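Local coordinates for regulatory protein (Bacillus megaterium, PDB 4UA1), which probably represses the mercury-resistance operon in the metal-free state and activates its transcription when its dimer binds mercury(II), while staying on the operator DNA, at residues Arg48-Ile52 / Leu68-Asp73; Leu58-Glu64 / Lys89-Ile93. All blocks are in the same frame, centred on the assembly; numbering follows the deposited sequence.

Interaction 1 (Arg48-Ile52 / Leu68-Asp73); sequences RLHFI and LLGVVD
Arg-48 meets Asp-73 edge to edge, its guanidinium lying nearly coplanar with the carboxylate, the two planes 23° apart. Arg-48 NH2 gives Asp-73 OD2 a fairly straight bond of 2.7 Å (158°) on the syn lone pair. The same nitrogen reaches Asp-73 OD1 through a weak, bent bond, and Arg-48 NH1 adds another weak one to Asp-73 OD2 at 3.2 Å. Leu-69 CD2 lies over one guanidinium face, offset toward its rim, 3.8 Å from Arg-48 CZ. With CG of Arg-48 anti to the backbone N (chi1 -177°) and the chain bent at chi3, the head arrives over this leucine. Helices 44-57 and 62-74, two helices of the MerR-type helix-turn-helix domain, are joined here through side chains alone; the axes of the short segments approach no closer than 13.3 Å. Toward the interior from the salt bridge the contact turns apolar: Leu-69 CD2 sits at the edge of the Phe-51 ring, 3.9 Å from Phe-51 CE2, while Leu-69 CD1 comes within 4.1 Å of Ile-52 CD1. Leu-68 CD2 approaches the same ring obliquely. Further out, Met-82 of helix 78-112 touches Phe-51 and Leu-68, and Leu-129 of the second subunit packs on Phe-51.

Interaction 2 (Leu58-Glu64 / Lys89-Ile93); sequences LGFTLNE and KIEDI
The Phe-60 ring carries the aliphatic chain of Lys-89 on one face. CE of Lys-89 lies 3.8 Å from the ring centroid and 15° off the normal, a CH-pi contact, while CG and CB lie nearer CE2 and CZ, with Lys-89 CG 3.6 Å from Phe-60 CE2. The ammonium is carried beyond the ring centre, so Lys-89 NZ makes an off-centre cation-pi contact, 5.0 Å from the Phe-60 centroid. Bends at chi2 and chi3 curl the lysine across the ring before the tip leaves for its polar partners. Three acceptors grip NZ. Glu-64 OE1 accepts from Lys-89 NZ at 2.6 Å on its syn lone pair, a salt bridge. Lys-89 NZ also meets Asp-92 OD2, about one helical turn along, from above the carboxylate plane at 2.9 Å. Gly-59 O accepts from Lys-89 NZ at 3.0 Å, the donor standing well above the carbonyl plane. One ammonium thus lies between two carboxylates and probably eases the repulsion between Glu-64 OE2 and Asp-92 OD2. Glu-64 is itself placed by a capping box: its backbone N donates to Thr-61 OG1 in an almost straight bond (175°), and Thr-61 N returns a bond to OE1, the oxygen that also holds Lys-89. Gly-59, with positive phi, ends helix 44-57 in a Schellman motif, and its backbone faces helix 89-93, where Ile-93 CD1 comes near the preceding Leu-58 O. The contact therefore clamps the turn between helices 44-57 and 62-74, within the MerR DNA-binding domain, onto the long dimerisation helix 78-112. Phe-60 also packs on Met-55 of helix 44-57 and on Ile-65 of helix 62-74, and Leu-107 of the second subunit packs on Lys-89 and Ile-93 where the two long helices meet.

Both contacts use helix 62-74, interaction 1 near its C-terminal end and interaction 2 at its capped start, and they meet where Leu-68 CD1 packs on Phe-60 CE1 at 3.8 Å. Interaction 1 ties two helices of the DNA-binding domain together, with a mostly buried apolar centre and an arginine-aspartate pair at its more exposed border. Interaction 2, partly buried, joins the domain to the long helix 78-112; there charge and aromatic surface are combined in a single lysine, and backbone and capping groups share in the bonding. Both touch the second subunit: the side chain of Leu-129 from that partner reaches Phe-51 in one and Leu-58 in the other.

Interaction 1 (Arg48-Ile52 / Leu68-Asp73)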
ATOM      1  N   ARG B  48      21.072 -10.118   8.678  1.00 32.99           N
ATOM      2  CA  ARG B  48      19.670 -10.316   9.018  1.00 31.47           C
ATOM      3  C   ARG B  48      18.856  -9.095   8.621  1.00 34.06           C
ATOM      4  O   ARG B  48      17.721  -9.202   8.163  1.00 37.54           O
ATOM      5  CB  ARG B  48      19.482 -10.618  10.498  1.00 40.76           C
ATOM      6  CG  ARG B  48      18.025 -10.893  10.824  1.00 34.59           C
ATOM      7  CD  ARG B  48      17.832 -11.498  12.190  1.00 38.06           C
ATOM      8  NE  ARG B  48      17.891 -12.953  12.098  1.00 50.56           N
ATOM      9  CZ  ARG B  48      16.980 -13.787  12.586  1.00 39.95           C
ATOM     10  NH1 ARG B  48      15.926 -13.331  13.249  1.00 37.62           N
ATOM     11  NH2 ARG B  48      17.150 -15.088  12.436  1.00 49.04           N
ATOM     12  N   LEU B  49      19.448  -7.931   8.799  1.00 30.33           N
ATOM     13  CA  LEU B  49      18.808  -6.697   8.422  1.00 30.73           C
ATOM     14  C   LEU B  49      18.716  -6.526   6.897  1.00 34.63           C
ATOM     15  O   LEU B  49      17.725  -5.970   6.409  1.00 40.03           O
ATOM     16  CB  LEU B  49      19.554  -5.530   9.060  1.00 34.49           C
ATOM     17  CG  LEU B  49      18.919  -4.144   9.028  1.00 30.34           C
ATOM     18  CD1 LEU B  49      17.552  -4.229   9.609  1.00 29.15           C
ATOM     19  CD2 LEU B  49      19.781  -3.130   9.799  1.00 31.40           C
ATOM     20  N   HIS B  50      19.726  -6.978   6.143  1.00 30.04           N
ATOM     21  CA  HIS B  50      19.605  -7.005   4.668  1.00 37.61           C
ATOM     22  C   HIS B  50      18.431  -7.868   4.269  1.00 33.45           C
ATOM     23  O   HIS B  50      17.566  -7.453   3.490  1.00 28.69           O
ATOM     24  CB  HIS B  50      20.868  -7.542   3.975  1.00 33.22           C
ATOM     25  CG  HIS B  50      21.914  -6.505   3.738  1.00 44.33           C
ATOM     26  ND1 HIS B  50      21.678  -5.372   2.993  1.00 54.77           N
ATOM     27  CD2 HIS B  50      23.192  -6.408   4.179  1.00 47.52           C
ATOM     28  CE1 HIS B  50      22.771  -4.628   2.972  1.00 52.22           C
ATOM     29  NE2 HIS B  50      23.703  -5.232   3.686  1.00 47.40           N
ATOM     30  N   PHE B  51      18.427  -9.075   4.834  1.00 29.96           N
ATOM     31  CA  PHE B  51      17.410 -10.071   4.577  1.00 30.27           C
ATOM     32  C   PHE B  51      16.008  -9.464   4.821  1.00 38.26           C
ATOM     33  O   PHE B  51      15.095  -9.571   3.981  1.00 26.12           O
ATOM     34  CB  PHE B  51      17.655 -11.278   5.490  1.00 30.63           C
ATOM     35  CG  PHE B  51      16.688 -12.413   5.285  1.00 32.28           C
ATOM     36  CD1 PHE B  51      16.230 -12.742   4.015  1.00 34.97           C
ATOM     37  CD2 PHE B  51      16.232 -13.149   6.365  1.00 30.40           C
ATOM     38  CE1 PHE B  51      15.338 -13.782   3.825  1.00 30.32           C
ATOM     39  CE2 PHE B  51      15.344 -14.193   6.188  1.00 33.28           C
ATOM     40  CZ  PHE B  51      14.890 -14.505   4.918  1.00 41.26           C
ATOM     41  N   ILE B  52      15.858  -8.789   5.956  1.00 27.03           N
ATOM     42  CA  ILE B  52      14.571  -8.238   6.329  1.00 32.66           C
ATOM     43  C   ILE B  52      14.163  -7.118   5.375  1.00 28.45           C
ATOM     44  O   ILE B  52      13.029  -7.081   4.871  1.00 26.10           O
ATOM     45  CB  ILE B  52      14.607  -7.731   7.775  1.00 26.84           C
ATOM     46  CG1 ILE B  52      14.646  -8.919   8.735  1.00 27.86           C
ATOM     47  CG2 ILE B  52      13.404  -6.875   8.066  1.00 25.73           C
ATOM     48  CD1 ILE B  52      15.073  -8.547  10.113  1.00 40.32           C
ATOM     49  N   LEU B  68       7.888 -15.937   9.843  1.00 23.77           N
ATOM     50  CA  LEU B  68       8.861 -16.625   9.011  1.00 27.78           C
ATOM     51  C   LEU B  68      10.164 -16.804   9.758  1.00 40.59           C
ATOM     52  O   LEU B  68      10.706 -17.903   9.804  1.00 29.04           O
ATOM     53  CB  LEU B  68       9.087 -15.843   7.709  1.00 23.74           C
ATOM     54  CG  LEU B  68      10.166 -16.225   6.684  1.00 29.50           C
ATOM     55  CD1 LEU B  68       9.862 -15.631   5.302  1.00 24.04           C
ATOM     56  CD2 LEU B  68      11.559 -15.759   7.116  1.00 24.60           C
ATOM     57  N   LEU B  69      10.659 -15.723  10.347  1.00 24.74           N
ATOM     58  CA  LEU B  69      11.913 -15.786  11.061  1.00 26.66           C
ATOM     59  C   LEU B  69      11.838 -16.730  12.262  1.00 38.69           C
ATOM     60  O   LEU B  69      12.799 -17.444  12.543  1.00 39.29           O
ATOM     61  CB  LEU B  69      12.351 -14.390  11.503  1.00 33.81           C
ATOM     62  CG  LEU B  69      13.046 -13.510  10.460  1.00 33.05           C
ATOM     63  CD1 LEU B  69      13.396 -12.153  11.066  1.00 26.42           C
ATOM     64  CD2 LEU B  69      14.299 -14.214   9.934  1.00 26.68           C
ATOM     65  N   GLY B  70      10.697 -16.761  12.949  1.00 34.22           N
ATOM     66  CA  GLY B  70      10.543 -17.705  14.045  1.00 28.52           C
ATOM     67  C   GLY B  70      10.688 -19.145  13.598  1.00 33.54           C
ATOM     68  O   GLY B  70      11.426 -19.954  14.203  1.00 45.64           O
ATOM     69  N   VAL B  71       9.974 -19.464  12.523  1.00 28.76           N
ATOM     70  CA  VAL B  71       9.993 -20.800  11.940  1.00 33.80           C
ATOM     71  C   VAL B  71      11.384 -21.195  11.432  1.00 37.75           C
ATOM     72  O   VAL B  71      11.935 -22.224  11.840  1.00 37.23           O
ATOM     73  CB  VAL B  71       8.949 -20.908  10.803  1.00 40.84           C
ATOM     74  CG1 VAL B  71       9.006 -22.253  10.131  1.00 24.82           C
ATOM     75  CG2 VAL B  71       7.560 -20.680  11.372  1.00 28.55           C
ATOM     76  N   VAL B  72      11.975 -20.381  10.564  1.00 42.11           N
ATOM     77  CA  VAL B  72      13.273 -20.746  10.011  1.00 37.75           C
ATOM     78  C   VAL B  72      14.299 -20.880  11.132  1.00 39.27           C
ATOM     79  O   VAL B  72      15.053 -21.849  11.176  1.00 43.49           O
ATOM     80  CB  VAL B  72      13.801 -19.717   8.977  1.00 23.89           C
ATOM     81  CG1 VAL B  72      15.162 -20.158   8.446  1.00 25.11           C
ATOM     82  CG2 VAL B  72      12.811 -19.532   7.831  1.00 27.14           C
ATOM     83  N   ASP B  73      14.296 -19.942  12.072  1.00 31.97           N
ATOM     84  CA  ASP B  73      15.240 -20.021  13.188  1.00 37.28           C
ATOM     85  C   ASP B  73      15.062 -21.290  14.017  1.00 41.72           C
ATOM     86  O   ASP B  73      16.037 -21.839  14.517  1.00 44.07           O
ATOM     87  CB  ASP B  73      15.113 -18.802  14.104  1.00 41.28           C
ATOM     88  CG  ASP B  73      15.643 -17.518  13.456  1.00 56.52           C
ATOM     89  OD1 ASP B  73      16.380 -17.617  12.442  1.00 56.36           O
ATOM     90  OD2 ASP B  73      15.302 -16.406  13.950  1.00 48.25           O
TER

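Interaction 2 (Leu58-Glu64 / Lys89-Ile93)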
ATOM      1  N   LEU B  58      10.100  -7.221  -1.187  1.00 27.46           N
ATOM      2  CA  LEU B  58       9.448  -8.294  -1.926  1.00 27.51           C
ATOM      3  C   LEU B  58       7.994  -8.461  -1.512  1.00 35.11           C
ATOM      4  O   LEU B  58       7.330  -9.392  -1.969  1.00 27.01           O
ATOM      5  CB  LEU B  58      10.188  -9.615  -1.724  1.00 26.84           C
ATOM      6  CG  LEU B  58      11.576  -9.675  -2.362  1.00 29.31           C
ATOM      7  CD1 LEU B  58      12.282 -10.956  -2.001  1.00 27.22           C
ATOM      8  CD2 LEU B  58      11.493  -9.517  -3.857  1.00 29.22           C
ATOM      9  N   GLY B  59       7.510  -7.597  -0.624  1.00 26.30           N
ATOM     10  CA  GLY B  59       6.106  -7.606  -0.280  1.00 26.28           C
ATOM     11  C   GLY B  59       5.702  -8.412   0.930  1.00 25.09           C
ATOM     12  O   GLY B  59       4.510  -8.601   1.163  1.00 25.41           O
ATOM     13  N   PHE B  60       6.667  -8.932   1.687  1.00 27.66           N
ATOM     14  CA  PHE B  60       6.344  -9.517   2.994  1.00 25.79           C
ATOM     15  C   PHE B  60       6.096  -8.386   3.994  1.00 23.98           C
ATOM     16  O   PHE B  60       6.904  -7.460   4.084  1.00 24.22           O
ATOM     17  CB  PHE B  60       7.476 -10.380   3.544  1.00 23.15           C
ATOM     18  CG  PHE B  60       7.785 -11.618   2.772  1.00 23.03           C
ATOM     19  CD1 PHE B  60       7.439 -12.857   3.274  1.00 33.29           C
ATOM     20  CD2 PHE B  60       8.531 -11.560   1.611  1.00 23.65           C
ATOM     21  CE1 PHE B  60       7.791 -14.020   2.593  1.00 22.39           C
ATOM     22  CE2 PHE B  60       8.867 -12.702   0.928  1.00 23.70           C
ATOM     23  CZ  PHE B  60       8.509 -13.936   1.429  1.00 23.02           C
ATOM     24  N   THR B  61       5.020  -8.478   4.770  1.00 25.08           N
ATOM     25  CA  THR B  61       4.758  -7.518   5.853  1.00 25.99           C
ATOM     26  C   THR B  61       5.674  -7.823   7.000  1.00 34.86           C
ATOM     27  O   THR B  61       6.226  -8.926   7.057  1.00 26.15           O
ATOM     28  CB  THR B  61       3.351  -7.604   6.402  1.00 25.78           C
ATOM     29  OG1 THR B  61       3.259  -8.815   7.169  1.00 25.80           O
ATOM     30  CG2 THR B  61       2.314  -7.591   5.287  1.00 26.62           C
ATOM     31  N   LEU B  62       5.845  -6.861   7.907  1.00 26.51           N
ATOM     32  CA  LEU B  62       6.675  -7.077   9.087  1.00 25.14           C
ATOM     33  C   LEU B  62       6.188  -8.290   9.894  1.00 30.34           C
ATOM     34  O   LEU B  62       6.970  -9.092  10.389  1.00 30.31           O
ATOM     35  CB  LEU B  62       6.678  -5.847   9.988  1.00 25.70           C
ATOM     36  CG  LEU B  62       7.821  -4.848   9.818  1.00 37.68           C
ATOM     37  CD1 LEU B  62       7.660  -3.730  10.844  1.00 38.41           C
ATOM     38  CD2 LEU B  62       9.231  -5.484   9.891  1.00 29.70           C
ATOM     39  N   ASN B  63       4.877  -8.425   9.990  1.00 27.47           N
ATOM     40  CA  ASN B  63       4.275  -9.527  10.702  1.00 27.36           C
ATOM     41  C   ASN B  63       4.630 -10.878  10.120  1.00 28.33           C
ATOM     42  O   ASN B  63       5.066 -11.782  10.842  1.00 35.14           O
ATOM     43  CB  ASN B  63       2.768  -9.350  10.707  1.00 39.91           C
ATOM     44  CG  ASN B  63       2.106 -10.202  11.727  1.00 41.90           C
ATOM     45  OD1 ASN B  63       1.377 -11.132  11.385  1.00 37.77           O
ATOM     46  ND2 ASN B  63       2.368  -9.915  12.998  1.00 41.41           N
ATOM     47  N   GLU B  64       4.459 -11.001   8.806  1.00 25.64           N
ATOM     48  CA  GLU B  64       4.875 -12.193   8.078  1.00 24.69           C
ATOM     49  C   GLU B  64       6.353 -12.492   8.300  1.00 24.37           C
ATOM     50  O   GLU B  64       6.760 -13.643   8.489  1.00 24.11           O
ATOM     51  CB  GLU B  64       4.589 -12.027   6.594  1.00 26.59           C
ATOM     52  CG  GLU B  64       3.119 -11.857   6.341  1.00 41.23           C
ATOM     53  CD  GLU B  64       2.740 -11.750   4.877  1.00 35.27           C
ATOM     54  OE1 GLU B  64       3.536 -11.218   4.064  1.00 28.49           O
ATOM     55  OE2 GLU B  64       1.605 -12.178   4.574  1.00 33.23           O
ATOM     56  N   LYS B  89       4.218 -16.515  -0.673  1.00 23.01           N
ATOM     57  CA  LYS B  89       4.346 -15.122  -1.043  1.00 26.84           C
ATOM     58  C   LYS B  89       3.953 -14.909  -2.511  1.00 21.98           C
ATOM     59  O   LYS B  89       3.238 -13.951  -2.822  1.00 21.58           O
ATOM     60  CB  LYS B  89       5.756 -14.604  -0.777  1.00 20.87           C
ATOM     61  CG  LYS B  89       5.917 -13.091  -1.039  1.00 19.93           C
ATOM     62  CD  LYS B  89       4.715 -12.232  -0.565  1.00 19.88           C
ATOM     63  CE  LYS B  89       4.523 -12.280   0.942  1.00 35.85           C
ATOM     64  NZ  LYS B  89       3.414 -11.397   1.465  1.00 24.75           N
ATOM     65  N   ILE B  90       4.413 -15.793  -3.396  1.00 22.19           N
ATOM     66  CA  ILE B  90       4.024 -15.712  -4.793  1.00 22.76           C
ATOM     67  C   ILE B  90       2.498 -15.656  -4.895  1.00 23.34           C
ATOM     68  O   ILE B  90       1.939 -14.807  -5.597  1.00 23.04           O
ATOM     69  CB  ILE B  90       4.598 -16.895  -5.619  1.00 24.14           C
ATOM     70  CG1 ILE B  90       6.137 -16.807  -5.674  1.00 23.65           C
ATOM     71  CG2 ILE B  90       3.982 -16.963  -7.040  1.00 25.29           C
ATOM     72  CD1 ILE B  90       6.832 -18.080  -6.228  1.00 25.18           C
ATOM     73  N   GLU B  91       1.839 -16.539  -4.145  1.00 24.30           N
ATOM     74  CA  GLU B  91       0.383 -16.632  -4.160  1.00 25.22           C
ATOM     75  C   GLU B  91      -0.280 -15.377  -3.564  1.00 24.16           C
ATOM     76  O   GLU B  91      -1.326 -14.901  -4.059  1.00 24.41           O
ATOM     77  CB  GLU B  91      -0.035 -17.914  -3.442  1.00 26.82           C
ATOM     78  CG  GLU B  91       0.326 -19.157  -4.282  1.00 34.55           C
ATOM     79  CD  GLU B  91       0.194 -20.505  -3.553  1.00 38.88           C
ATOM     80  OE1 GLU B  91      -0.330 -20.538  -2.414  1.00 41.50           O
ATOM     81  OE2 GLU B  91       0.621 -21.539  -4.137  1.00 31.61           O
ATOM     82  N   ASP B  92       0.362 -14.790  -2.554  1.00 32.75           N
ATOM     83  CA  ASP B  92      -0.143 -13.542  -1.973  1.00 27.17           C
ATOM     84  C   ASP B  92      -0.072 -12.383  -2.988  1.00 23.84           C
ATOM     85  O   ASP B  92      -1.038 -11.635  -3.190  1.00 23.83           O
ATOM     86  CB  ASP B  92       0.646 -13.186  -0.704  1.00 29.04           C
ATOM     87  CG  ASP B  92       0.033 -12.019   0.062  1.00 42.85           C
ATOM     88  OD1 ASP B  92      -1.176 -12.086   0.363  1.00 41.98           O
ATOM     89  OD2 ASP B  92       0.750 -11.037   0.361  1.00 46.04           O
ATOM     90  N   ILE B  93       1.074 -12.252  -3.639  1.00 24.30           N
ATOM     91  CA  ILE B  93       1.255 -11.231  -4.652  1.00 23.73           C
ATOM     92  C   ILE B  93       0.230 -11.419  -5.754  1.00 24.49           C
ATOM     93  O   ILE B  93      -0.283 -10.439  -6.306  1.00 24.19           O
ATOM     94  CB  ILE B  93       2.673 -11.254  -5.262  1.00 42.15           C
ATOM     95  CG1 ILE B  93       3.745 -11.115  -4.173  1.00 30.35           C
ATOM     96  CG2 ILE B  93       2.812 -10.152  -6.310  1.00 23.20           C
ATOM     97  CD1 ILE B  93       3.650  -9.857  -3.392  1.00 30.60           C
TER